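Local structure of proline dehydrogenase (Bradyrhizobium japonicum USDA 110, 3HAZ) at residues E910-S922 / R934-M946. The protein is a bifunctional flavoenzyme that probably oxidises proline to glutamate in two steps, using FAD for the first and NAD for the second. Residues are numbered along the deposited sequence; the frame is centred on the assembly and turned at random.
Sequences ERTGYGLTLGVHS and RVQVGNIYVNRNM
Asn943 closes the downstream end of this strand pair with its side-chain amide, which binds the backbone of Ser922 twice: OD1 takes Ser922 N on a lone pair at 2.9 Å, and ND2 gives a hydrogen to Ser922 O at 3.0 Å. CG stands anti to the carbonyl carbon (chi1 -70°), which turns the amide back to Ser922 although CB itself starts off away from segment 910-922. The CA of Asn943 sits over the centre of the His921 ring, a CH-pi contact 3.8 Å from the centroid. Upstream of it, strands 917-921 and 939-942 run parallel, Leu918 and Val920 each bonding through N and O to the residues flanking Ile940 and Val942. On one face Leu918 reaches the valines before the second strand, its CB against Val937 and its CD2 3.9 Å from Val935 CG2, while Ile931 of helix 925-934 packs on Leu918, and Ile928 and Ile931 on Val920. On the other, Met946 folds back against Gly919, SD 3.6 Å from Gly919 N, where a CB would clash with the sulfur; the bend at the end of the Met946 chain carries CE to Thr917 OG1, which is hydrogen-bonded to Ser795 O. At the opposite end of the contact Arg934 grips Glu910 side-on in a two-bond salt bridge, NE to OE2 at 2.6 Å and NH1 to OE1 at 3.1 Å; the carboxylate oxygens lie near the guanidinium plane but are met from above their own, the two planes 48° apart. NH1 also salt-bridges Glu903. A methionine in place of Arg934 would probably leave both carboxylates without their shared cation. The arrangement is a classic beta-alpha-beta crossover of the aldehyde dehydrogenase fold, its last strand continued by a parallel strand of the second subunit, and Leu916 at its start touches NAD near the predicted active-site Cys794.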
ATOM      1  N   GLU A 910      27.974  42.387  -2.121  1.00 26.10           N
ATOM      2  CA  GLU A 910      28.079  42.059  -0.702  1.00 34.78           C
ATOM      3  C   GLU A 910      28.288  43.303   0.148  1.00 33.82           C
ATOM      4  O   GLU A 910      27.910  43.338   1.317  1.00 31.69           O
ATOM      5  CB  GLU A 910      29.240  41.099  -0.464  1.00 35.91           C
ATOM      6  CG  GLU A 910      29.001  39.697  -0.970  1.00 44.08           C
ATOM      7  CD  GLU A 910      30.258  38.848  -0.913  1.00 54.93           C
ATOM      8  OE1 GLU A 910      31.366  39.418  -1.050  1.00 55.22           O
ATOM      9  OE2 GLU A 910      30.136  37.616  -0.735  1.00 54.99           O
ATOM     10  N   ARG A 911      28.887  44.318  -0.463  1.00 30.91           N
ATOM     11  CA  ARG A 911      29.369  45.500   0.237  1.00 35.69           C
ATOM     12  C   ARG A 911      28.253  46.389   0.781  1.00 32.30           C
ATOM     13  O   ARG A 911      28.425  47.047   1.804  1.00 31.77           O
ATOM     14  CB  ARG A 911      30.289  46.296  -0.704  1.00 45.35           C
ATOM     15  CG  ARG A 911      31.048  47.450  -0.073  1.00 57.05           C
ATOM     16  CD  ARG A 911      30.519  48.799  -0.542  1.00 66.82           C
ATOM     17  NE  ARG A 911      31.610  49.736  -0.809  1.00 72.76           N
ATOM     18  CZ  ARG A 911      31.446  50.995  -1.207  1.00 76.86           C
ATOM     19  NH1 ARG A 911      30.227  51.490  -1.385  1.00 74.40           N
ATOM     20  NH2 ARG A 911      32.505  51.764  -1.426  1.00 80.63           N
ATOM     21  N   THR A 912      27.109  46.414   0.106  1.00 28.37           N
ATOM     22  CA  THR A 912      26.045  47.324   0.513  1.00 32.45           C
ATOM     23  C   THR A 912      25.435  46.912   1.852  1.00 36.65           C
ATOM     24  O   THR A 912      24.951  47.755   2.604  1.00 35.79           O
ATOM     25  CB  THR A 912      24.923  47.410  -0.533  1.00 26.52           C
ATOM     26  OG1 THR A 912      24.086  46.251  -0.427  1.00 27.03           O
ATOM     27  CG2 THR A 912      25.501  47.523  -1.947  1.00 25.48           C
ATOM     28  N   GLY A 913      25.458  45.613   2.138  1.00 31.44           N
ATOM     29  CA  GLY A 913      24.844  45.094   3.344  1.00 27.42           C
ATOM     30  C   GLY A 913      23.402  44.653   3.139  1.00 28.85           C
ATOM     31  O   GLY A 913      22.840  43.941   3.969  1.00 30.67           O
ATOM     32  N   TYR A 914      22.794  45.084   2.039  1.00 23.88           N
ATOM     33  CA  TYR A 914      21.428  44.671   1.722  1.00 25.66           C
ATOM     34  C   TYR A 914      21.403  43.255   1.130  1.00 28.82           C
ATOM     35  O   TYR A 914      22.445  42.714   0.767  1.00 29.47           O
ATOM     36  CB  TYR A 914      20.771  45.683   0.776  1.00 28.59           C
ATOM     37  CG  TYR A 914      20.483  47.015   1.436  1.00 27.17           C
ATOM     38  CD1 TYR A 914      19.348  47.189   2.221  1.00 32.74           C
ATOM     39  CD2 TYR A 914      21.352  48.093   1.293  1.00 30.21           C
ATOM     40  CE1 TYR A 914      19.076  48.398   2.835  1.00 37.54           C
ATOM     41  CE2 TYR A 914      21.087  49.318   1.912  1.00 28.31           C
ATOM     42  CZ  TYR A 914      19.946  49.461   2.679  1.00 36.17           C
ATOM     43  OH  TYR A 914      19.662  50.660   3.299  1.00 40.44           O
ATOM     44  N   GLY A 915      20.222  42.649   1.056  1.00 22.74           N
ATOM     45  CA  GLY A 915      20.108  41.305   0.514  1.00 25.03           C
ATOM     46  C   GLY A 915      18.678  40.863   0.291  1.00 17.33           C
ATOM     47  O   GLY A 915      18.235  39.859   0.846  1.00 17.89           O
ATOM     48  N   LEU A 916      17.948  41.614  -0.525  1.00 19.48           N
ATOM     49  CA  LEU A 916      16.542  41.320  -0.772  1.00 20.83           C
ATOM     50  C   LEU A 916      16.348  40.486  -2.043  1.00 24.17           C
ATOM     51  O   LEU A 916      16.087  39.284  -1.964  1.00 21.15           O
ATOM     52  CB  LEU A 916      15.725  42.615  -0.824  1.00 15.65           C
ATOM     53  CG  LEU A 916      14.203  42.446  -0.812  1.00 21.31           C
ATOM     54  CD1 LEU A 916      13.757  41.527   0.330  1.00 26.46           C
ATOM     55  CD2 LEU A 916      13.543  43.807  -0.688  1.00 27.18           C
ATOM     56  N   THR A 917      16.469  41.110  -3.214  1.00 18.80           N
ATOM     57  CA  THR A 917      16.384  40.351  -4.469  1.00 23.03           C
ATOM     58  C   THR A 917      17.660  40.443  -5.303  1.00 23.34           C
ATOM     59  O   THR A 917      18.393  41.438  -5.250  1.00 21.95           O
ATOM     60  CB  THR A 917      15.180  40.779  -5.355  1.00 18.82           C
ATOM     61  OG1 THR A 917      15.263  42.182  -5.646  1.00 20.59           O
ATOM     62  CG2 THR A 917      13.861  40.489  -4.654  1.00 19.59           C
ATOM     63  N   LEU A 918      17.905  39.396  -6.083  1.00 22.10           N
ATOM     64  CA  LEU A 918      18.999  39.377  -7.039  1.00 21.81           C
ATOM     65  C   LEU A 918      18.547  38.705  -8.331  1.00 20.42           C
ATOM     66  O   LEU A 918      17.949  37.632  -8.304  1.00 17.65           O
ATOM     67  CB  LEU A 918      20.204  38.634  -6.466  1.00 20.90           C
ATOM     68  CG  LEU A 918      21.292  38.371  -7.512  1.00 22.15           C
ATOM     69  CD1 LEU A 918      22.033  39.660  -7.853  1.00 23.67           C
ATOM     70  CD2 LEU A 918      22.259  37.303  -7.059  1.00 23.86           C
ATOM     71  N   GLY A 919      18.829  39.346  -9.461  1.00 20.62           N
ATOM     72  CA  GLY A 919      18.533  38.762 -10.756  1.00 14.86           C
ATOM     73  C   GLY A 919      19.787  38.206 -11.406  1.00 20.89           C
ATOM     74  O   GLY A 919      20.849  38.819 -11.325  1.00 20.24           O
ATOM     75  N   VAL A 920      19.669  37.041 -12.041  1.00 24.91           N
ATOM     76  CA  VAL A 920      20.773  36.466 -12.805  1.00 22.42           C
ATOM     77  C   VAL A 920      20.285  36.032 -14.181  1.00 21.71           C
ATOM     78  O   VAL A 920      19.369  35.218 -14.295  1.00 21.55           O
ATOM     79  CB  VAL A 920      21.405  35.232 -12.117  1.00 26.41           C
ATOM     80  CG1 VAL A 920      22.594  34.713 -12.940  1.00 24.05           C
ATOM     81  CG2 VAL A 920      21.836  35.560 -10.701  1.00 25.73           C
ATOM     82  N   HIS A 921      20.897  36.588 -15.223  1.00 16.99           N
ATOM     83  CA  HIS A 921      20.578  36.216 -16.594  1.00 23.65           C
ATOM     84  C   HIS A 921      21.788  35.572 -17.245  1.00 25.09           C
ATOM     85  O   HIS A 921      22.808  36.228 -17.462  1.00 20.96           O
ATOM     86  CB  HIS A 921      20.134  37.432 -17.404  1.00 21.70           C
ATOM     87  CG  HIS A 921      18.651  37.557 -17.541  1.00 25.23           C
ATOM     88  ND1 HIS A 921      17.855  38.099 -16.555  1.00 34.54           N
ATOM     89  CD2 HIS A 921      17.816  37.199 -18.544  1.00 22.88           C
ATOM     90  CE1 HIS A 921      16.593  38.078 -16.948  1.00 27.97           C
ATOM     91  NE2 HIS A 921      16.545  37.544 -18.155  1.00 28.15           N
ATOM     92  N   SER A 922      21.662  34.286 -17.552  1.00 18.91           N
ATOM     93  CA  SER A 922      22.769  33.511 -18.080  1.00 13.76           C
ATOM     94  C   SER A 922      22.295  32.160 -18.559  1.00 24.65           C
ATOM     95  O   SER A 922      21.367  31.583 -17.994  1.00 24.18           O
ATOM     96  CB  SER A 922      23.842  33.306 -17.017  1.00 16.38           C
ATOM     97  OG  SER A 922      24.876  32.456 -17.500  1.00 19.54           O
ATOM     98  N   ARG A 934      27.510  32.002  -3.635  1.00 30.57           N
ATOM     99  CA  ARG A 934      28.255  33.117  -3.065  1.00 31.97           C
ATOM    100  C   ARG A 934      27.400  34.118  -2.279  1.00 35.66           C
ATOM    101  O   ARG A 934      27.809  34.588  -1.216  1.00 35.49           O
ATOM    102  CB  ARG A 934      29.012  33.843  -4.177  1.00 27.35           C
ATOM    103  CG  ARG A 934      29.645  35.148  -3.749  1.00 34.05           C
ATOM    104  CD  ARG A 934      30.677  34.931  -2.655  1.00 44.31           C
ATOM    105  NE  ARG A 934      31.443  36.148  -2.405  1.00 42.83           N
ATOM    106  CZ  ARG A 934      32.580  36.453  -3.018  1.00 44.13           C
ATOM    107  NH1 ARG A 934      33.202  37.587  -2.731  1.00 44.87           N
ATOM    108  NH2 ARG A 934      33.094  35.621  -3.918  1.00 39.99           N
ATOM    109  N   VAL A 935      26.223  34.443  -2.806  1.00 29.83           N
ATOM    110  CA  VAL A 935      25.392  35.498  -2.226  1.00 31.40           C
ATOM    111  C   VAL A 935      24.399  34.980  -1.179  1.00 28.59           C
ATOM    112  O   VAL A 935      24.028  33.802  -1.181  1.00 31.93           O
ATOM    113  CB  VAL A 935      24.636  36.275  -3.322  1.00 27.51           C
ATOM    114  CG1 VAL A 935      25.614  36.806  -4.356  1.00 26.98           C
ATOM    115  CG2 VAL A 935      23.595  35.384  -3.983  1.00 24.71           C
ATOM    116  N   GLN A 936      23.970  35.865  -0.286  1.00 35.08           N
ATOM    117  CA  GLN A 936      23.063  35.488   0.795  1.00 36.73           C
ATOM    118  C   GLN A 936      21.663  36.086   0.625  1.00 36.73           C
ATOM    119  O   GLN A 936      20.808  35.966   1.503  1.00 44.84           O
ATOM    120  CB  GLN A 936      23.652  35.901   2.148  1.00 48.28           C
ATOM    121  CG  GLN A 936      24.545  34.848   2.785  1.00 57.07           C
ATOM    122  CD  GLN A 936      24.919  35.193   4.219  1.00 61.05           C
ATOM    123  OE1 GLN A 936      25.752  36.066   4.462  1.00 61.14           O
ATOM    124  NE2 GLN A 936      24.305  34.502   5.176  1.00 55.81           N
ATOM    125  N   VAL A 937      21.449  36.732  -0.512  1.00 28.84           N
ATOM    126  CA  VAL A 937      20.188  37.385  -0.848  1.00 28.97           C
ATOM    127  C   VAL A 937      18.972  36.484  -0.633  1.00 24.72           C
ATOM    128  O   VAL A 937      19.037  35.286  -0.884  1.00 25.11           O
ATOM    129  CB  VAL A 937      20.234  37.836  -2.322  1.00 32.54           C
ATOM    130  CG1 VAL A 937      18.966  38.567  -2.701  1.00 38.45           C
ATOM    131  CG2 VAL A 937      21.452  38.730  -2.538  1.00 29.45           C
ATOM    132  N   GLY A 938      17.859  37.068  -0.192  1.00 22.30           N
ATOM    133  CA  GLY A 938      16.667  36.293   0.127  1.00 19.54           C
ATOM    134  C   GLY A 938      15.952  35.666  -1.065  1.00 24.36           C
ATOM    135  O   GLY A 938      15.464  34.538  -0.987  1.00 17.66           O
ATOM    136  N   ASN A 939      15.882  36.400  -2.171  1.00 20.78           N
ATOM    137  CA  ASN A 939      15.163  35.935  -3.351  1.00 15.10           C
ATOM    138  C   ASN A 939      16.019  36.105  -4.596  1.00 21.31           C
ATOM    139  O   ASN A 939      16.392  37.226  -4.962  1.00 14.95           O
ATOM    140  CB  ASN A 939      13.831  36.681  -3.508  1.00 13.66           C
ATOM    141  CG  ASN A 939      12.783  36.235  -2.490  1.00 21.67           C
ATOM    142  OD1 ASN A 939      12.770  36.696  -1.349  1.00 21.49           O
ATOM    143  ND2 ASN A 939      11.891  35.346  -2.911  1.00 16.47           N
ATOM    144  N   ILE A 940      16.354  34.980  -5.218  1.00 20.77           N
ATOM    145  CA  ILE A 940      17.160  34.967  -6.435  1.00 18.16           C
ATOM    146  C   ILE A 940      16.273  34.545  -7.603  1.00 21.12           C
ATOM    147  O   ILE A 940      15.581  33.524  -7.545  1.00 16.45           O
ATOM    148  CB  ILE A 940      18.382  34.029  -6.275  1.00 19.24           C
ATOM    149  CG1 ILE A 940      19.242  34.502  -5.093  1.00 17.84           C
ATOM    150  CG2 ILE A 940      19.209  33.955  -7.563  1.00 17.31           C
ATOM    151  CD1 ILE A 940      20.448  33.634  -4.822  1.00 24.89           C
ATOM    152  N   TYR A 941      16.259  35.369  -8.642  1.00 16.03           N
ATOM    153  CA  TYR A 941      15.458  35.103  -9.828  1.00 17.96           C
ATOM    154  C   TYR A 941      16.377  34.904 -11.035  1.00 22.08           C
ATOM    155  O   TYR A 941      17.200  35.769 -11.356  1.00 18.64           O
ATOM    156  CB  TYR A 941      14.512  36.269 -10.098  1.00 17.16           C
ATOM    157  CG  TYR A 941      13.406  36.450  -9.077  1.00 18.29           C
ATOM    158  CD1 TYR A 941      13.506  37.408  -8.070  1.00 17.56           C
ATOM    159  CD2 TYR A 941      12.246  35.683  -9.143  1.00 22.72           C
ATOM    160  CE1 TYR A 941      12.483  37.592  -7.150  1.00 23.74           C
ATOM    161  CE2 TYR A 941      11.221  35.853  -8.227  1.00 29.72           C
ATOM    162  CZ  TYR A 941      11.340  36.806  -7.231  1.00 31.76           C
ATOM    163  OH  TYR A 941      10.309  36.963  -6.321  1.00 25.48           O
ATOM    164  N   VAL A 942      16.228  33.768 -11.699  1.00 18.07           N
ATOM    165  CA  VAL A 942      17.111  33.402 -12.794  1.00 17.83           C
ATOM    166  C   VAL A 942      16.380  33.424 -14.133  1.00 16.31           C
ATOM    167  O   VAL A 942      15.396  32.709 -14.327  1.00 17.40           O
ATOM    168  CB  VAL A 942      17.721  32.005 -12.559  1.00 17.97           C
ATOM    169  CG1 VAL A 942      18.674  31.620 -13.707  1.00 19.37           C
ATOM    170  CG2 VAL A 942      18.443  31.981 -11.219  1.00 13.50           C
ATOM    171  N   ASN A 943      16.858  34.264 -15.046  1.00 17.44           N
ATOM    172  CA  ASN A 943      16.320  34.306 -16.400  1.00 23.31           C
ATOM    173  C   ASN A 943      14.848  34.704 -16.428  1.00 25.02           C
ATOM    174  O   ASN A 943      14.087  34.245 -17.277  1.00 16.90           O
ATOM    175  CB  ASN A 943      16.546  32.962 -17.109  1.00 18.33           C
ATOM    176  CG  ASN A 943      18.019  32.714 -17.433  1.00 23.54           C
ATOM    177  OD1 ASN A 943      18.817  33.653 -17.491  1.00 17.53           O
ATOM    178  ND2 ASN A 943      18.383  31.448 -17.641  1.00 15.39           N
ATOM    179  N   ARG A 944      14.465  35.560 -15.485  1.00 22.74           N
ATOM    180  CA  ARG A 944      13.139  36.172 -15.453  1.00 19.19           C
ATOM    181  C   ARG A 944      13.225  37.491 -14.684  1.00 20.44           C
ATOM    182  O   ARG A 944      14.279  37.842 -14.151  1.00 20.78           O
ATOM    183  CB  ARG A 944      12.110  35.241 -14.797  1.00 11.85           C
ATOM    184  CG  ARG A 944      12.495  34.757 -13.396  1.00 16.01           C
ATOM    185  CD  ARG A 944      11.253  34.434 -12.573  1.00 15.60           C
ATOM    186  NE  ARG A 944      10.596  35.658 -12.117  1.00 23.26           N
ATOM    187  CZ  ARG A 944       9.472  35.696 -11.408  1.00 23.22           C
ATOM    188  NH1 ARG A 944       8.965  36.869 -11.038  1.00 18.67           N
ATOM    189  NH2 ARG A 944       8.851  34.568 -11.075  1.00 20.77           N
ATOM    190  N   ASN A 945      12.126  38.228 -14.618  1.00 19.95           N
ATOM    191  CA  ASN A 945      12.149  39.470 -13.854  1.00 18.49           C
ATOM    192  C   ASN A 945      12.246  39.207 -12.341  1.00 21.34           C
ATOM    193  O   ASN A 945      12.074  38.072 -11.888  1.00 17.72           O
ATOM    194  CB  ASN A 945      10.950  40.349 -14.202  1.00 19.97           C
ATOM    195  CG  ASN A 945       9.667  39.848 -13.589  1.00 23.46           C
ATOM    196  OD1 ASN A 945       9.641  39.436 -12.434  1.00 21.57           O
ATOM    197  ND2 ASN A 945       8.590  39.882 -14.361  1.00 31.10           N
ATOM    198  N   MET A 946      12.536  40.253 -11.572  1.00 17.30           N
ATOM    199  CA  MET A 946      12.820  40.110 -10.140  1.00 24.16           C
ATOM    200  C   MET A 946      11.637  40.462  -9.230  1.00 24.22           C
ATOM    201  O   MET A 946      11.798  40.565  -8.018  1.00 19.95           O
ATOM    202  CB  MET A 946      14.018  40.990  -9.754  1.00 25.40           C
ATOM    203  CG  MET A 946      15.333  40.593 -10.410  1.00 27.55           C
ATOM    204  SD  MET A 946      16.530  41.951 -10.518  1.00 19.65           S
ATOM    205  CE  MET A 946      16.668  42.438  -8.795  1.00 14.97           C
TER